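Local atomic coordinates of soluble epoxide hydrolase (Bacillus megaterium, PDB entry 4INZ), a protein that belongs to the alpha/beta hydrolase fold family, pairing a mixed, mostly parallel beta-sheet with flanking helices and a helical insertion after the sixth strand. Residues R221-F226 against S235-E240; Y143-E148 against K153-A158; V91-I96 against A124-E129. The protein carries 1 engineered substitution. All blocks are in the same frame, centred on the assembly; numbering follows the deposited sequence.

Contact 1 (R221-F226 against S235-E240)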
loop_
_atom_site.group_PDB
_atom_site.type_symbol
_atom_site.label_atom_id
_atom_site.label_comp_id
_atom_site.label_asym_id
_atom_site.label_seq_id
_atom_site.Cartn_x
_atom_site.Cartn_y
_atom_site.Cartn_z
ATOM N N ARG A 221 12.071 -8.804 -2.837
ATOM C CA ARG A 221 12.979 -9.828 -3.343
ATOM C C ARG A 221 12.261 -10.942 -4.095
ATOM O O ARG A 221 12.895 -11.880 -4.583
ATOM C CB ARG A 221 13.853 -10.366 -2.203
ATOM C CG ARG A 221 14.830 -9.305 -1.736
ATOM C CD ARG A 221 15.481 -9.590 -0.396
ATOM N NE ARG A 221 16.449 -8.539 -0.100
ATOM C CZ ARG A 221 17.208 -8.490 0.987
ATOM N NH1 ARG A 221 17.116 -9.435 1.914
ATOM N NH2 ARG A 221 18.060 -7.484 1.147
ATOM N N ASN A 222 10.940 -10.824 -4.188
ATOM C CA ASN A 222 10.131 -11.720 -5.005
ATOM C C ASN A 222 9.658 -11.063 -6.294
ATOM O O ASN A 222 9.061 -11.722 -7.143
ATOM C CB ASN A 222 8.917 -12.222 -4.222
ATOM C CG ASN A 222 9.298 -13.190 -3.124
ATOM O OD1 ASN A 222 10.205 -14.003 -3.290
ATOM N ND2 ASN A 222 8.605 -13.111 -1.996
ATOM N N LEU A 223 9.916 -9.766 -6.438
ATOM C CA LEU A 223 9.470 -9.041 -7.628
ATOM C C LEU A 223 10.099 -9.595 -8.903
ATOM O O LEU A 223 11.289 -9.910 -8.939
ATOM C CB LEU A 223 9.766 -7.547 -7.501
ATOM C CG LEU A 223 8.964 -6.805 -6.430
ATOM C CD1 LEU A 223 9.487 -5.387 -6.253
ATOM C CD2 LEU A 223 7.488 -6.792 -6.804
ATOM N N LYS A 224 9.288 -9.707 -9.949
ATOM C CA LYS A 224 9.761 -10.207 -11.233
ATOM C C LYS A 224 9.733 -9.076 -12.248
ATOM O O LYS A 224 8.877 -9.036 -13.132
ATOM C CB LYS A 224 8.895 -11.377 -11.702
ATOM C CG LYS A 224 8.926 -12.575 -10.758
ATOM C CD LYS A 224 10.321 -13.188 -10.691
ATOM C CE LYS A 224 10.786 -13.402 -9.252
ATOM N NZ LYS A 224 9.930 -14.358 -8.486
ATOM N N ILE A 225 10.666 -8.143 -12.101
ATOM C CA ILE A 225 10.690 -6.952 -12.942
ATOM C C ILE A 225 12.103 -6.617 -13.365
ATOM O O ILE A 225 12.405 -5.466 -13.673
ATOM C CB ILE A 225 10.103 -5.725 -12.202
ATOM C CG1 ILE A 225 10.945 -5.384 -10.964
ATOM C CG2 ILE A 225 8.649 -5.973 -11.833
ATOM C CD1 ILE A 225 10.519 -4.101 -10.258
ATOM N N PHE A 226 12.969 -7.626 -13.384
ATOM C CA PHE A 226 14.389 -7.386 -13.616
ATOM C C PHE A 226 14.917 -7.971 -14.928
ATOM O O PHE A 226 15.689 -7.315 -15.627
ATOM C CB PHE A 226 15.207 -7.860 -12.411
ATOM C CG PHE A 226 14.773 -7.236 -11.115
ATOM C CD1 PHE A 226 14.982 -5.886 -10.881
ATOM C CD2 PHE A 226 14.139 -7.988 -10.140
ATOM C CE1 PHE A 226 14.577 -5.301 -9.693
ATOM C CE2 PHE A 226 13.731 -7.409 -8.951
ATOM C CZ PHE A 226 13.950 -6.064 -8.728
ATOM N N SER A 235 1.322 -7.747 -16.701
ATOM C CA SER A 235 0.965 -7.252 -15.375
ATOM C C SER A 235 2.047 -7.539 -14.334
ATOM O O SER A 235 2.778 -8.522 -14.439
ATOM C CB SER A 235 -0.392 -7.805 -14.931
ATOM O OG SER A 235 -0.421 -9.219 -14.989
ATOM N N LEU A 236 2.145 -6.665 -13.337
ATOM C CA LEU A 236 3.171 -6.782 -12.303
ATOM C C LEU A 236 3.123 -8.146 -11.608
ATOM O O LEU A 236 4.159 -8.763 -11.344
ATOM C CB LEU A 236 3.015 -5.651 -11.286
ATOM C CG LEU A 236 3.969 -5.632 -10.092
ATOM C CD1 LEU A 236 5.419 -5.569 -10.553
ATOM C CD2 LEU A 236 3.640 -4.455 -9.178
ATOM N N PHE A 237 1.906 -8.599 -11.319
ATOM C CA PHE A 237 1.651 -9.940 -10.810
ATOM C C PHE A 237 0.648 -10.618 -11.745
ATOM O O PHE A 237 -0.169 -9.942 -12.370
ATOM C CB PHE A 237 1.104 -9.869 -9.384
ATOM C CG PHE A 237 1.980 -9.085 -8.442
ATOM C CD1 PHE A 237 3.220 -9.572 -8.065
ATOM C CD2 PHE A 237 1.564 -7.860 -7.938
ATOM C CE1 PHE A 237 4.034 -8.850 -7.203
ATOM C CE2 PHE A 237 2.372 -7.133 -7.068
ATOM C CZ PHE A 237 3.605 -7.627 -6.700
ATOM N N PRO A 238 0.715 -11.953 -11.863
ATOM C CA PRO A 238 -0.114 -12.655 -12.851
ATOM C C PRO A 238 -1.606 -12.388 -12.691
ATOM O O PRO A 238 -2.141 -12.490 -11.587
ATOM C CB PRO A 238 0.197 -14.132 -12.579
ATOM C CG PRO A 238 1.575 -14.117 -12.026
ATOM C CD PRO A 238 1.628 -12.870 -11.164
ATOM N N LEU A 239 -2.262 -12.048 -13.798
ATOM C CA LEU A 239 -3.696 -11.801 -13.804
ATOM C C LEU A 239 -4.352 -12.409 -15.036
ATOM O O LEU A 239 -3.785 -12.403 -16.127
ATOM C CB LEU A 239 -3.989 -10.299 -13.763
ATOM C CG LEU A 239 -3.707 -9.598 -12.434
ATOM C CD1 LEU A 239 -3.992 -8.102 -12.524
ATOM C CD2 LEU A 239 -4.533 -10.226 -11.325
ATOM N N GLU A 240 -5.559 -12.921 -14.838
ATOM C CA GLU A 240 -6.383 -13.470 -15.906
ATOM C C GLU A 240 -7.046 -12.350 -16.710
ATOM O O GLU A 240 -7.095 -12.396 -17.936
ATOM C CB GLU A 240 -7.465 -14.363 -15.293
ATOM C CG GLU A 240 -8.397 -13.627 -14.295
ATOM C CD GLU A 240 -7.655 -12.875 -13.183
ATOM O OE1 GLU A 240 -7.756 -11.622 -13.125
ATOM O OE2 GLU A 240 -6.976 -13.535 -12.359
HETATM O O HOH W 1 6.352 -9.303 -9.726
HETATM O O HOH W 2 6.028 -9.751 -13.470
#

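Contact 2 (Y143-E148 against K153-A158)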
loop_
_atom_site.group_PDB
_atom_site.type_symbol
_atom_site.label_atom_id
_atom_site.label_comp_id
_atom_site.label_asym_id
_atom_site.label_seq_id
_atom_site.Cartn_x
_atom_site.Cartn_y
_atom_site.Cartn_z
ATOM N N TYR A 143 -1.092 -3.140 -14.634
ATOM C CA TYR A 143 -0.770 -3.093 -16.060
ATOM C C TYR A 143 0.014 -1.851 -16.464
ATOM O O TYR A 143 1.023 -1.956 -17.164
ATOM C CB TYR A 143 -2.030 -3.245 -16.919
ATOM C CG TYR A 143 -2.625 -4.636 -16.871
ATOM C CD1 TYR A 143 -3.581 -4.970 -15.919
ATOM C CD2 TYR A 143 -2.215 -5.621 -17.767
ATOM C CE1 TYR A 143 -4.121 -6.240 -15.862
ATOM C CE2 TYR A 143 -2.752 -6.894 -17.722
ATOM C CZ TYR A 143 -3.703 -7.200 -16.769
ATOM O OH TYR A 143 -4.241 -8.466 -16.721
ATOM N N THR A 144 -0.438 -0.676 -16.036
ATOM C CA THR A 144 0.264 0.540 -16.420
ATOM C C THR A 144 1.674 0.589 -15.840
ATOM O O THR A 144 2.572 1.168 -16.447
ATOM C CB THR A 144 -0.515 1.834 -16.066
ATOM O OG1 THR A 144 -0.633 1.967 -14.641
ATOM C CG2 THR A 144 -1.903 1.826 -16.712
ATOM N N PHE A 145 1.880 -0.022 -14.673
ATOM C CA PHE A 145 3.210 0.012 -14.071
ATOM C C PHE A 145 4.242 -0.716 -14.921
ATOM O O PHE A 145 5.364 -0.238 -15.097
ATOM C CB PHE A 145 3.220 -0.564 -12.654
ATOM C CG PHE A 145 4.556 -0.456 -11.983
ATOM C CD1 PHE A 145 5.115 0.790 -11.729
ATOM C CD2 PHE A 145 5.258 -1.589 -11.607
ATOM C CE1 PHE A 145 6.345 0.902 -11.108
ATOM C CE2 PHE A 145 6.491 -1.481 -10.985
ATOM C CZ PHE A 145 7.035 -0.235 -10.742
ATOM N N MET A 146 3.873 -1.884 -15.436
ATOM C CA MET A 146 4.773 -2.619 -16.319
ATOM C C MET A 146 5.033 -1.820 -17.597
ATOM O O MET A 146 6.152 -1.786 -18.102
ATOM C CB MET A 146 4.202 -3.995 -16.649
ATOM C CG MET A 146 4.056 -4.887 -15.432
ATOM S SD MET A 146 5.621 -5.230 -14.587
ATOM C CE MET A 146 6.417 -6.332 -15.773
ATOM N N ARG A 147 3.996 -1.166 -18.107
ATOM C CA ARG A 147 4.156 -0.317 -19.280
ATOM C C ARG A 147 5.217 0.764 -19.040
ATOM O O ARG A 147 6.066 1.018 -19.891
ATOM C CB ARG A 147 2.822 0.326 -19.650
ATOM C CG ARG A 147 2.836 1.131 -20.943
ATOM C CD ARG A 147 1.567 1.953 -21.058
ATOM N NE ARG A 147 1.443 2.888 -19.945
ATOM C CZ ARG A 147 0.306 3.460 -19.562
ATOM N NH1 ARG A 147 -0.827 3.187 -20.199
ATOM N NH2 ARG A 147 0.300 4.302 -18.532
ATOM N N GLU A 148 5.165 1.406 -17.879
ATOM C CA GLU A 148 6.110 2.478 -17.578
ATOM C C GLU A 148 7.522 1.954 -17.305
ATOM O O GLU A 148 8.504 2.579 -17.706
ATOM C CB GLU A 148 5.603 3.345 -16.423
ATOM C CG GLU A 148 4.230 3.952 -16.688
ATOM C CD GLU A 148 4.194 4.810 -17.954
ATOM O OE1 GLU A 148 5.145 5.592 -18.179
ATOM O OE2 GLU A 148 3.215 4.702 -18.725
ATOM N N LYS A 153 11.787 6.286 -19.041
ATOM C CA LYS A 153 13.118 6.436 -18.458
ATOM C C LYS A 153 13.080 6.996 -17.038
ATOM O O LYS A 153 13.871 6.589 -16.181
ATOM C CB LYS A 153 14.013 7.299 -19.351
ATOM C CG LYS A 153 14.414 6.613 -20.646
ATOM C CD LYS A 153 14.737 5.150 -20.387
ATOM C CE LYS A 153 15.591 4.545 -21.487
ATOM N NZ LYS A 153 15.892 3.115 -21.191
ATOM N N ASN A 154 12.161 7.926 -16.793
ATOM C CA ASN A 154 12.016 8.510 -15.468
ATOM C C ASN A 154 11.564 7.466 -14.447
ATOM O O ASN A 154 12.021 7.467 -13.307
ATOM C CB ASN A 154 11.052 9.703 -15.491
ATOM C CG ASN A 154 11.646 10.932 -16.171
ATOM O OD1 ASN A 154 12.864 11.131 -16.185
ATOM N ND2 ASN A 154 10.780 11.772 -16.728
ATOM N N GLN A 155 10.672 6.569 -14.856
ATOM C CA GLN A 155 10.189 5.532 -13.950
ATOM C C GLN A 155 11.272 4.493 -13.697
ATOM O O GLN A 155 11.388 3.949 -12.595
ATOM C CB GLN A 155 8.943 4.842 -14.497
ATOM C CG GLN A 155 8.370 3.826 -13.521
ATOM C CD GLN A 155 7.993 4.458 -12.190
ATOM O OE1 GLN A 155 8.566 4.136 -11.136
ATOM N NE2 GLN A 155 7.028 5.363 -12.230
ATOM N N GLN A 156 12.054 4.208 -14.728
ATOM C CA GLN A 156 13.158 3.269 -14.590
ATOM C C GLN A 156 14.153 3.757 -13.539
ATOM O O GLN A 156 14.601 2.986 -12.687
ATOM C CB GLN A 156 13.842 3.057 -15.942
ATOM C CG GLN A 156 13.002 2.234 -16.904
ATOM C CD GLN A 156 13.559 2.224 -18.312
ATOM O OE1 GLN A 156 14.588 2.836 -18.588
ATOM N NE2 GLN A 156 12.878 1.523 -19.215
ATOM N N LYS A 157 14.487 5.044 -13.599
ATOM C CA LYS A 157 15.381 5.645 -12.618
ATOM C C LYS A 157 14.731 5.655 -11.239
ATOM O O LYS A 157 15.355 5.291 -10.244
ATOM C CB LYS A 157 15.750 7.074 -13.024
ATOM C CG LYS A 157 16.727 7.757 -12.071
ATOM C CD LYS A 157 17.030 9.190 -12.508
ATOM C CE LYS A 157 18.119 9.831 -11.646
ATOM N NZ LYS A 157 19.476 9.259 -11.904
ATOM N N ALA A 158 13.474 6.076 -11.193
ATOM C CA ALA A 158 12.735 6.159 -9.940
ATOM C C ALA A 158 12.675 4.814 -9.224
ATOM O O ALA A 158 12.666 4.764 -7.996
ATOM C CB ALA A 158 11.323 6.683 -10.193
#

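Contact 3 (V91-I96 against A124-E129)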
loop_
_atom_site.group_PDB
_atom_site.type_symbol
_atom_site.label_atom_id
_atom_site.label_comp_id
_atom_site.label_asym_id
_atom_site.label_seq_id
_atom_site.Cartn_x
_atom_site.Cartn_y
_atom_site.Cartn_z
ATOM N N VAL A 91 0.424 -15.362 -1.400
ATOM C CA VAL A 91 0.284 -15.436 0.049
ATOM C C VAL A 91 -0.344 -14.156 0.579
ATOM O O VAL A 91 -1.288 -14.193 1.370
ATOM C CB VAL A 91 1.638 -15.663 0.739
ATOM C CG1 VAL A 91 1.453 -15.720 2.253
ATOM C CG2 VAL A 91 2.273 -16.950 0.227
ATOM N N LEU A 92 0.182 -13.023 0.124
ATOM C CA LEU A 92 -0.313 -11.717 0.541
ATOM C C LEU A 92 -1.777 -11.518 0.157
ATOM O O LEU A 92 -2.557 -10.963 0.926
ATOM C CB LEU A 92 0.546 -10.618 -0.087
ATOM C CG LEU A 92 2.026 -10.683 0.305
ATOM C CD1 LEU A 92 2.872 -9.823 -0.614
ATOM C CD2 LEU A 92 2.224 -10.277 1.762
ATOM N N VAL A 93 -2.142 -11.970 -1.039
ATOM C CA VAL A 93 -3.520 -11.864 -1.508
ATOM C C VAL A 93 -4.467 -12.706 -0.653
ATOM O O VAL A 93 -5.584 -12.284 -0.350
ATOM C CB VAL A 93 -3.649 -12.257 -3.006
ATOM C CG1 VAL A 93 -5.112 -12.504 -3.387
ATOM C CG2 VAL A 93 -3.036 -11.183 -3.900
ATOM N N GLU A 94 -4.014 -13.892 -0.254
ATOM C CA GLU A 94 -4.821 -14.756 0.605
ATOM C C GLU A 94 -4.978 -14.151 2.001
ATOM O O GLU A 94 -6.029 -14.294 2.631
ATOM C CB GLU A 94 -4.232 -16.168 0.682
ATOM C CG GLU A 94 -4.962 -17.094 1.650
ATOM C CD GLU A 94 -6.319 -17.574 1.136
ATOM O OE1 GLU A 94 -6.734 -17.172 0.029
ATOM O OE2 GLU A 94 -6.971 -18.367 1.850
ATOM N N ASP A 95 -3.940 -13.472 2.484
ATOM C CA ASP A 95 -4.052 -12.752 3.748
ATOM C C ASP A 95 -5.271 -11.849 3.690
ATOM O O ASP A 95 -6.098 -11.842 4.601
ATOM C CB ASP A 95 -2.818 -11.884 4.024
ATOM C CG ASP A 95 -1.643 -12.677 4.562
ATOM O OD1 ASP A 95 -1.802 -13.889 4.828
ATOM O OD2 ASP A 95 -0.559 -12.074 4.727
ATOM N N ILE A 96 -5.372 -11.078 2.609
ATOM C CA ILE A 96 -6.423 -10.082 2.496
ATOM C C ILE A 96 -7.787 -10.749 2.418
ATOM O O ILE A 96 -8.741 -10.297 3.044
ATOM C CB ILE A 96 -6.207 -9.153 1.282
ATOM C CG1 ILE A 96 -4.824 -8.496 1.361
ATOM C CG2 ILE A 96 -7.304 -8.090 1.218
ATOM C CD1 ILE A 96 -4.541 -7.777 2.681
ATOM N N ALA A 124 -8.237 -7.049 -5.970
ATOM C CA ALA A 124 -9.477 -6.584 -6.596
ATOM C C ALA A 124 -9.708 -7.260 -7.946
ATOM O O ALA A 124 -10.841 -7.596 -8.297
ATOM C CB ALA A 124 -9.466 -5.060 -6.755
ATOM N N TYR A 125 -8.634 -7.456 -8.703
ATOM C CA TYR A 125 -8.735 -8.115 -10.000
ATOM C C TYR A 125 -9.128 -9.585 -9.853
ATOM O O TYR A 125 -9.934 -10.104 -10.626
ATOM C CB TYR A 125 -7.414 -8.002 -10.770
ATOM C CG TYR A 125 -7.327 -6.811 -11.702
ATOM C CD1 TYR A 125 -7.728 -6.912 -13.035
ATOM C CD2 TYR A 125 -6.834 -5.587 -11.257
ATOM C CE1 TYR A 125 -7.645 -5.827 -13.894
ATOM C CE2 TYR A 125 -6.750 -4.498 -12.108
ATOM C CZ TYR A 125 -7.156 -4.622 -13.426
ATOM O OH TYR A 125 -7.072 -3.538 -14.274
ATOM N N ARG A 126 -8.555 -10.254 -8.860
ATOM C CA ARG A 126 -8.790 -11.681 -8.678
ATOM C C ARG A 126 -10.083 -11.957 -7.914
ATOM O O ARG A 126 -10.760 -12.955 -8.165
ATOM C CB ARG A 126 -7.608 -12.339 -7.965
ATOM C CG ARG A 126 -6.297 -12.268 -8.728
ATOM C CD ARG A 126 -5.196 -13.030 -8.004
ATOM N NE ARG A 126 -3.930 -12.992 -8.733
ATOM C CZ ARG A 126 -2.776 -13.454 -8.257
ATOM N NH1 ARG A 126 -2.722 -13.992 -7.042
ATOM N NH2 ARG A 126 -1.673 -13.373 -8.994
ATOM N N TYR A 127 -10.420 -11.072 -6.984
ATOM C CA TYR A 127 -11.603 -11.253 -6.150
ATOM C C TYR A 127 -12.484 -10.009 -6.161
ATOM O O TYR A 127 -12.775 -9.447 -5.103
ATOM C CB TYR A 127 -11.203 -11.560 -4.703
ATOM C CG TYR A 127 -10.473 -12.870 -4.497
ATOM C CD1 TYR A 127 -11.173 -14.042 -4.234
ATOM C CD2 TYR A 127 -9.086 -12.931 -4.534
ATOM C CE1 TYR A 127 -10.512 -15.242 -4.032
ATOM C CE2 TYR A 127 -8.415 -14.128 -4.328
ATOM C CZ TYR A 127 -9.132 -15.279 -4.079
ATOM O OH TYR A 127 -8.473 -16.471 -3.874
ATOM N N PRO A 128 -12.925 -9.581 -7.352
ATOM C CA PRO A 128 -13.704 -8.342 -7.440
ATOM C C PRO A 128 -14.977 -8.383 -6.600
ATOM O O PRO A 128 -15.489 -7.330 -6.229
ATOM C CB PRO A 128 -14.042 -8.244 -8.931
ATOM C CG PRO A 128 -13.892 -9.640 -9.454
ATOM C CD PRO A 128 -12.776 -10.232 -8.664
ATOM N N GLU A 129 -15.475 -9.579 -6.297
ATOM C CA GLU A 129 -16.697 -9.703 -5.512
ATOM C C GLU A 129 -16.466 -9.354 -4.037
ATOM O O GLU A 129 -17.415 -9.143 -3.282
ATOM C CB GLU A 129 -17.308 -11.107 -5.665
ATOM C CG GLU A 129 -16.552 -12.229 -4.966
ATOM C CD GLU A 129 -15.395 -12.788 -5.784
ATOM O OE1 GLU A 129 -15.116 -12.259 -6.883
ATOM O OE2 GLU A 129 -14.767 -13.766 -5.318
#

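Contact 1 (R221-F226 against S235-E240)
Ile225 presses its CG2 branch against CD1 of Leu236, and at 3.5 Å between Ile225 CG2 and Leu236 CD1 the methyls sit tighter than usual van der Waals contact. The torsion of Leu236 explains the meeting: CG stands opposite the backbone N (chi1 178°), and from there CD1 extends to the 221-226 loop. Leu223 makes the second apolar touch. Its CD2 methyl comes in at a slant on the Phe237 ring, 4.0 Å from Phe237 CZ and equally near CE1, so it straddles that ring bond. Leu236 also packs onto its own neighbour, since Leu236 CG lies 3.7 Å above the Phe237 ring plane, displaced toward the rim. The four side chains thus form one small apolar patch, in which Leu223 CD2 and Leu236 CD1, 4.5 Å apart, loosely join the two pairs.

Two waters join the backbones beside it. Lys224 N donates to the first water at 3.0 Å, and that water donates onward to Leu236 O at 2.8 Å. The second water donates to Lys224 O at 3.0 Å and to Leu236 O as well. Within 235-240, Ser235 OG donates to Phe237 O at 2.7 Å from above the carbonyl plane, 44° out of it, a bond that spans Leu236.

The two loops lie either side of the short helix 228-231 in the chain, after helix 213-220 and before strand 248-253. Around the patch, Leu223 touches Trp115 and Phe237 touches Thr122, both of helix 115-126, while Ile225 meets Leu149 of helix 142-151. Chemically, direct contact between the loops is apolar, through methyls and a ring, whereas the polar link from Lys224 N and O to Leu236 O is bridged by water.

Contact 2 (Y143-E148 against K153-A158)
Gln155 runs from helix 153-158 toward helix 142-151, and each carbon along it finds a partner there. Its CB lies 4.0 Å from the backbone Glu148 O and almost as close to CB of the same glutamate. One bond further, Gln155 CG is 4.0 Å from Glu148 CB, an aliphatic touch between the two stems. A chi1 of -176° swings CG away from the backbone N, beside the carbonyl carbon, and a bend at chi2 of 59° then turns the amide toward Phe145. There Gln155 CD is 4.1 Å from Phe145 CE1: the amide reaches the edge of the ring, with the two planes 65° apart. This is van der Waals contact, with the two side chains crossing nearly at right angles.

Glu148 offers its stem to Gln155 while its carboxylate is engaged elsewhere. Arg147 grips it side-on in a salt bridge, with NE and NH2 both on one oxygen: Arg147 NE is 2.8 Å from Glu148 OE2 and Arg147 NH2 is 2.9 Å from the same OE2. They approach on the anti side and from opposite faces of the carboxylate plane, which should limit its rotation. The other oxygen, Glu148 OE1, accepts from Asn152 ND2, and Asn152 OD1 in turn accepts from Gln155 N, so the connecting residue ties to both segments. Gln156 NE2 bonds Leu149 O of helix 142-151.

The closest CA atoms are those of Glu148 and Gln155, 6.3 Å apart, the two helices following each other after a single intervening residue, Asn152. Both belong to the helical insertion between strand 131-137 and strand 248-253, where the lid of this family is commonly found.

Contact 3 (V91-I96 against A124-E129)
Val93 and Tyr127 touch through a methyl at a ring edge. Val93 CG1 comes to 3.8 Å from Tyr127 CE2 and 4.2 Å from Tyr127 CD2, near the ring plane, so the methyl faces C-H bonds and lies over neither face. With chi1 at 165°, CG1 trails away from the backbone N on the carbonyl side, which brings it to the ring. The other methyl, Val93 CG2, leans at a slant toward the Arg126 guanidinium, 4.2 Å from Arg126 NH1. One valine therefore reaches two successive residues at the end of the 115-126 helix. Looser still is the approach of Glu94 OE1 to Tyr127 OH, at 4.3 Å, too long for a bond.

In the next shell the polar ends are held by other partners. Arg126 NH1 forms a salt bridge with Asp90 OD1, and Arg126 NH2 bonds Pro238 O; Glu94 OE2 is taken by Arg97 and Gln98. The Tyr127 ring also meets Phe123 at a shallow angle and Tyr130 almost perpendicularly, so aromatic neighbours probably help to set its orientation.

The backbone sets the frame: Tyr127 is the first residue past the helix to leave helical phi/psi (phi -129°), and its CB is still directed toward helix 89-102. The closest CA pair, Val93 and Arg126, is 8.9 Å apart, a separation spanned by side chains alone. Leu92 and Ile96 on Ile119, together with Val93 on Thr122, extend the same interface along the helix that follows strand 108-112. The chemistry is thus apolar at the contact and polar around it: the Asp90 salt bridge and the Pro238 O bond together probably steady the guanidinium beside a valine, while dispersion between methyl and ring edge supplies the direct attraction.

Contacts 1 and 2 lie side by side, their centres about 13 Å apart, and meet where Met146 CG approaches Leu236 N at 3.3 Å. Contact 3 is about 15 Å from contact 1 between centres, and Arg126 NH2 to Pro238 O, 2.8 Å, is a hydrogen bond that ties them. Contacts 2 and 3, about 24 Å apart between centres, touch where Tyr143 CE1 lies 4.1 Å from Tyr125 CE1. PEG is bound about 4 Å from the side chain of Leu236 and also about 4 Å from that of Phe145; it probably comes from the crystallisation liquor, though such molecules often mark pockets. Contact 3 remains on the helices flanking the sheet.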